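Local coordinates for periplasmic beta-glucosidase (Pseudomonas aeruginosa, PDB 6R5T), which probably hydrolyses terminal, non-reducing beta-D-glucosyl residues with release of beta-D-glucose, as a periplasmic member of glycoside hydrolase family 3, at residues 24-29 / 286-291; 257-262 / 273-278. The protein carries 1 engineered substitution. All blocks are in the same frame, centred on the assembly; numbering follows the deposited sequence.

Contact 1 of 2, residues 24-29 / 286-291; sequences RLVSVG and NMNDDL
Arg24 grips Asp290 side-on, with NE of Arg24 2.8 Å from OD1 of Asp290 and NH2 of Arg24 3.0 Å from OD2. CG anti to the backbone N (chi1 -173°) and a chain extended from CG to NE carry the guanidinium out to the carboxylate. The two planes stand 65° apart; OD1 lies in the guanidinium plane, but both nitrogens approach from above the carboxylate. Each group has a second partner: NH1 pairs with Asp40, and OD2 is also hydrogen-bonded to His32.

The backbones pair as parallel strands. Leu25 N donates to Asn286 O at 3.1 Å, and Leu25 O accepts from Asn288 N at 2.9 Å. On one sheet face, Leu25 CD2 lies 4.0 Å from Met287 CG, the two side chains running side by side; Met287 also touches the bound glucose. Asn288 OD1 accepts from Ser27 N at 3.2 Å, continuing the pairing past strand 286-287 through a side chain.

Asp289 OD1 accepts from Asn286 ND2 at 2.8 Å and, on the opposite face of its carboxylate, from Leu291 N, the latter closing an Asx turn, while Asn286 OD1 takes Tyr292 N. Two N-H donors on Asp289 OD1, and Arg24's bidentate grip on Asp290, would probably favour both charged acids.

Contact 2 of 2, residues 257-262 / 273-278; sequences GAVKEL and DATRLA
The crossover from strand 251-253 to strand 286-287, the last of the parallel barrel-type sheet, includes the short, weakly bonded helix 258-261 and the longer helix 271-281, and here segment 257-262 packs against the longer one. Their interface is apolar, built from Val259 and Leu262 on one side and Ala274, Leu277 and Ala278 on the other.

Val259 lays both methyls against one side of the longer helix. CG1, anti to the backbone N (chi1 176°), comes within 3.8 Å of Ala274 O and also touches Thr275 CA and Ala278 CB, while CG2 meets Ala278 CB at 3.8 Å. Ala274 turns its methyl toward segment 257-262, where CB lies 3.4 Å from Val259 O and 4.0 Å from Leu262 CB. Consistent with the small side chain of Ala274, the CA atoms of Leu262 and Ala274 are 5.7 Å apart. Leu262 reaches across by one branch: CD1 rests 3.6 Å from Ala274 O and 4.2 Å from Leu277 CB, the two leucine side chains crossing at a slant. Both carbonyls touched by carbon are satisfied within their own segments, since Ala274 O accepts from Ala278 N at 3.0 Å and Val259 O accepts from Leu262 N.

The CB of Thr275 points away from segment 257-262; its side chain packs on Leu291, Leu296 and Leu299 of helix 291-301, and its OG1 is bonded to Glu271 O. Glu261 forms a salt bridge with Arg585 of the second subunit. A main helix packed on an extra short helix, both between consecutive parallel strands, fits a beta-alpha-beta crossover of the TIM-barrel class to which the family 3 N-terminal domain belongs.

In the fold
After two N-terminal helices, the chain enters strand 24-26, the first strand of the parallel sheet, and contact 1 joins it to strand 286-287, closing a loop of 256 residues that holds the six other strands of that sheet. Contact 2 is nested inside that loop and closes a much shorter one, ten residues between segments 257-262 and 273-278, just before the chain enters strand 286-287. The two sites, with centres 13 Å apart, touch directly: Asp289 OD2 probably accepts from Lys260 N, Gly257 N probably bonds to Met287 O, and Leu291 packs on Thr275. Together they tie the first and last strands of the barrel-type domain to the helices preceding the last strand.

Contact 1 of 2, residues 24-29 / 286-291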
# COMPACT_ATOMS: atom_id res chain seq x y z
N ARG A 24 36.47 -6.53 5.02
CA ARG A 24 36.09 -7.20 3.77
C ARG A 24 35.46 -8.54 4.07
O ARG A 24 36.11 -9.40 4.69
CB ARG A 24 37.33 -7.38 2.90
CG ARG A 24 37.01 -7.90 1.53
CD ARG A 24 38.24 -7.83 0.67
NE ARG A 24 38.03 -8.41 -0.64
CZ ARG A 24 38.88 -9.19 -1.28
NH1 ARG A 24 40.03 -9.51 -0.73
NH2 ARG A 24 38.59 -9.67 -2.48
N LEU A 25 34.18 -8.69 3.68
CA LEU A 25 33.41 -9.93 3.85
C LEU A 25 33.10 -10.48 2.46
O LEU A 25 32.45 -9.78 1.69
CB LEU A 25 32.14 -9.58 4.61
CG LEU A 25 31.06 -10.64 4.65
CD1 LEU A 25 31.56 -11.87 5.36
CD2 LEU A 25 29.81 -10.08 5.37
N VAL A 26 33.56 -11.68 2.17
CA VAL A 26 33.45 -12.23 0.79
C VAL A 26 33.03 -13.69 0.83
O VAL A 26 33.18 -14.35 1.83
CB VAL A 26 34.77 -12.07 0.02
CG1 VAL A 26 35.04 -10.64 -0.33
CG2 VAL A 26 35.92 -12.66 0.81
N SER A 27 32.53 -14.15 -0.32
CA SER A 27 32.17 -15.57 -0.54
C SER A 27 32.97 -16.07 -1.74
O SER A 27 33.21 -15.28 -2.66
CB SER A 27 30.71 -15.75 -0.80
OG SER A 27 30.29 -14.95 -1.89
N VAL A 28 33.21 -17.36 -1.79
CA VAL A 28 33.77 -18.01 -3.00
C VAL A 28 32.71 -17.93 -4.09
O VAL A 28 31.54 -18.27 -3.83
CB VAL A 28 34.19 -19.45 -2.74
CG1 VAL A 28 34.71 -20.09 -4.02
CG2 VAL A 28 35.23 -19.51 -1.67
N GLY A 29 33.09 -17.48 -5.25
CA GLY A 29 32.16 -17.31 -6.38
C GLY A 29 32.88 -16.88 -7.62
O GLY A 29 34.10 -16.72 -7.61
N ASN A 286 31.83 -4.58 4.65
CA ASN A 286 31.40 -4.47 3.24
C ASN A 286 31.26 -5.85 2.63
O ASN A 286 32.29 -6.55 2.43
CB ASN A 286 32.44 -3.59 2.55
CG ASN A 286 32.34 -3.42 1.05
OD1 ASN A 286 33.41 -3.30 0.41
ND2 ASN A 286 31.12 -3.34 0.53
N MET A 287 30.03 -6.24 2.32
CA MET A 287 29.73 -7.58 1.76
C MET A 287 29.89 -7.57 0.25
O MET A 287 29.15 -6.86 -0.48
CB MET A 287 28.34 -8.06 2.21
CG MET A 287 28.00 -9.46 1.83
SD MET A 287 26.36 -9.84 2.59
CE MET A 287 26.54 -11.55 3.06
N ASN A 288 30.84 -8.38 -0.20
CA ASN A 288 31.11 -8.89 -1.56
C ASN A 288 31.59 -7.85 -2.58
O ASN A 288 32.36 -8.26 -3.41
CB ASN A 288 29.94 -9.74 -2.04
CG ASN A 288 30.45 -11.06 -2.59
OD1 ASN A 288 31.27 -11.78 -1.98
ND2 ASN A 288 30.05 -11.31 -3.81
N ASP A 289 31.17 -6.57 -2.59
CA ASP A 289 31.46 -5.71 -3.78
C ASP A 289 32.88 -5.13 -3.75
O ASP A 289 33.31 -4.60 -4.79
CB ASP A 289 30.38 -4.66 -4.02
CG ASP A 289 30.17 -3.71 -2.89
OD1 ASP A 289 31.17 -3.33 -2.27
OD2 ASP A 289 28.98 -3.29 -2.70
N ASP A 290 33.60 -5.28 -2.64
CA ASP A 290 35.00 -4.85 -2.46
C ASP A 290 35.19 -3.35 -2.61
O ASP A 290 36.33 -2.92 -2.74
CB ASP A 290 35.92 -5.62 -3.41
CG ASP A 290 36.12 -7.05 -2.98
OD1 ASP A 290 35.76 -7.40 -1.84
OD2 ASP A 290 36.62 -7.81 -3.81
N LEU A 291 34.14 -2.55 -2.49
CA LEU A 291 34.32 -1.09 -2.64
C LEU A 291 35.19 -0.56 -1.51
O LEU A 291 35.98 0.35 -1.77
CB LEU A 291 32.96 -0.38 -2.67
CG LEU A 291 32.46 -0.08 -4.07
CD1 LEU A 291 32.30 -1.33 -4.88
CD2 LEU A 291 31.13 0.67 -4.04

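Contact 2 of 2, residues 257-262 / 273-278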
# COMPACT_ATOMS: atom_id res chain seq x y z
N GLY A 257 26.39 -6.42 -1.98
CA GLY A 257 26.48 -5.40 -3.03
C GLY A 257 25.76 -4.09 -2.67
O GLY A 257 25.54 -3.26 -3.54
N ALA A 258 25.35 -3.92 -1.42
CA ALA A 258 24.52 -2.77 -0.98
C ALA A 258 25.29 -1.45 -1.12
O ALA A 258 24.67 -0.43 -1.44
CB ALA A 258 24.09 -2.97 0.44
N VAL A 259 26.59 -1.44 -0.83
CA VAL A 259 27.35 -0.17 -0.96
C VAL A 259 27.32 0.27 -2.43
O VAL A 259 27.00 1.41 -2.75
CB VAL A 259 28.78 -0.29 -0.40
CG1 VAL A 259 29.54 0.98 -0.65
CG2 VAL A 259 28.76 -0.68 1.08
N LYS A 260 27.64 -0.63 -3.35
CA LYS A 260 27.61 -0.25 -4.78
C LYS A 260 26.21 0.14 -5.24
O LYS A 260 26.08 1.03 -6.10
CB LYS A 260 28.17 -1.45 -5.54
CG LYS A 260 28.32 -1.20 -7.02
CD LYS A 260 29.01 -2.36 -7.74
CE LYS A 260 29.10 -2.07 -9.22
NZ LYS A 260 29.82 -3.13 -9.96
N GLU A 261 25.16 -0.48 -4.67
CA GLU A 261 23.76 -0.15 -5.04
C GLU A 261 23.41 1.30 -4.71
O GLU A 261 22.40 1.81 -5.21
CB GLU A 261 22.75 -1.09 -4.38
CG GLU A 261 22.77 -2.49 -4.96
CD GLU A 261 21.79 -3.46 -4.30
OE1 GLU A 261 20.82 -3.01 -3.66
OE2 GLU A 261 22.04 -4.69 -4.41
N LEU A 262 24.17 1.99 -3.86
CA LEU A 262 23.90 3.46 -3.66
C LEU A 262 23.93 4.24 -4.96
O LEU A 262 23.29 5.28 -5.05
CB LEU A 262 24.87 4.03 -2.64
CG LEU A 262 24.75 3.44 -1.25
CD1 LEU A 262 25.84 3.97 -0.32
CD2 LEU A 262 23.39 3.71 -0.63
N ASP A 273 32.25 7.74 -4.09
CA ASP A 273 31.25 8.50 -3.28
C ASP A 273 30.35 7.50 -2.56
O ASP A 273 30.02 7.75 -1.41
CB ASP A 273 30.47 9.46 -4.17
CG ASP A 273 31.33 10.61 -4.68
OD1 ASP A 273 32.43 10.85 -4.10
OD2 ASP A 273 30.92 11.24 -5.69
N ALA A 274 30.01 6.36 -3.16
CA ALA A 274 29.18 5.36 -2.45
C ALA A 274 29.91 4.85 -1.20
O ALA A 274 29.32 4.73 -0.08
CB ALA A 274 28.81 4.26 -3.38
N THR A 275 31.22 4.57 -1.34
CA THR A 275 32.01 4.04 -0.22
C THR A 275 32.04 5.07 0.93
O THR A 275 31.87 4.70 2.11
CB THR A 275 33.43 3.75 -0.73
OG1 THR A 275 33.36 2.77 -1.77
CG2 THR A 275 34.30 3.26 0.40
N ARG A 276 32.24 6.35 0.58
CA ARG A 276 32.28 7.43 1.59
C ARG A 276 30.95 7.47 2.37
O ARG A 276 30.95 7.48 3.60
CB ARG A 276 32.57 8.78 0.93
CG ARG A 276 32.61 9.87 1.97
CD ARG A 276 32.71 11.31 1.50
NE ARG A 276 32.09 11.50 0.20
CZ ARG A 276 30.82 11.85 0.00
NH1 ARG A 276 29.99 12.04 1.02
NH2 ARG A 276 30.39 11.97 -1.24
N LEU A 277 29.85 7.42 1.63
CA LEU A 277 28.51 7.50 2.27
C LEU A 277 28.32 6.33 3.23
O LEU A 277 27.86 6.55 4.33
CB LEU A 277 27.42 7.51 1.20
CG LEU A 277 27.34 8.77 0.36
CD1 LEU A 277 26.34 8.61 -0.76
CD2 LEU A 277 27.01 9.97 1.22
N ALA A 278 28.66 5.11 2.81
CA ALA A 278 28.41 3.91 3.65
C ALA A 278 29.26 3.95 4.92
O ALA A 278 28.75 3.74 6.00
CB ALA A 278 28.67 2.69 2.84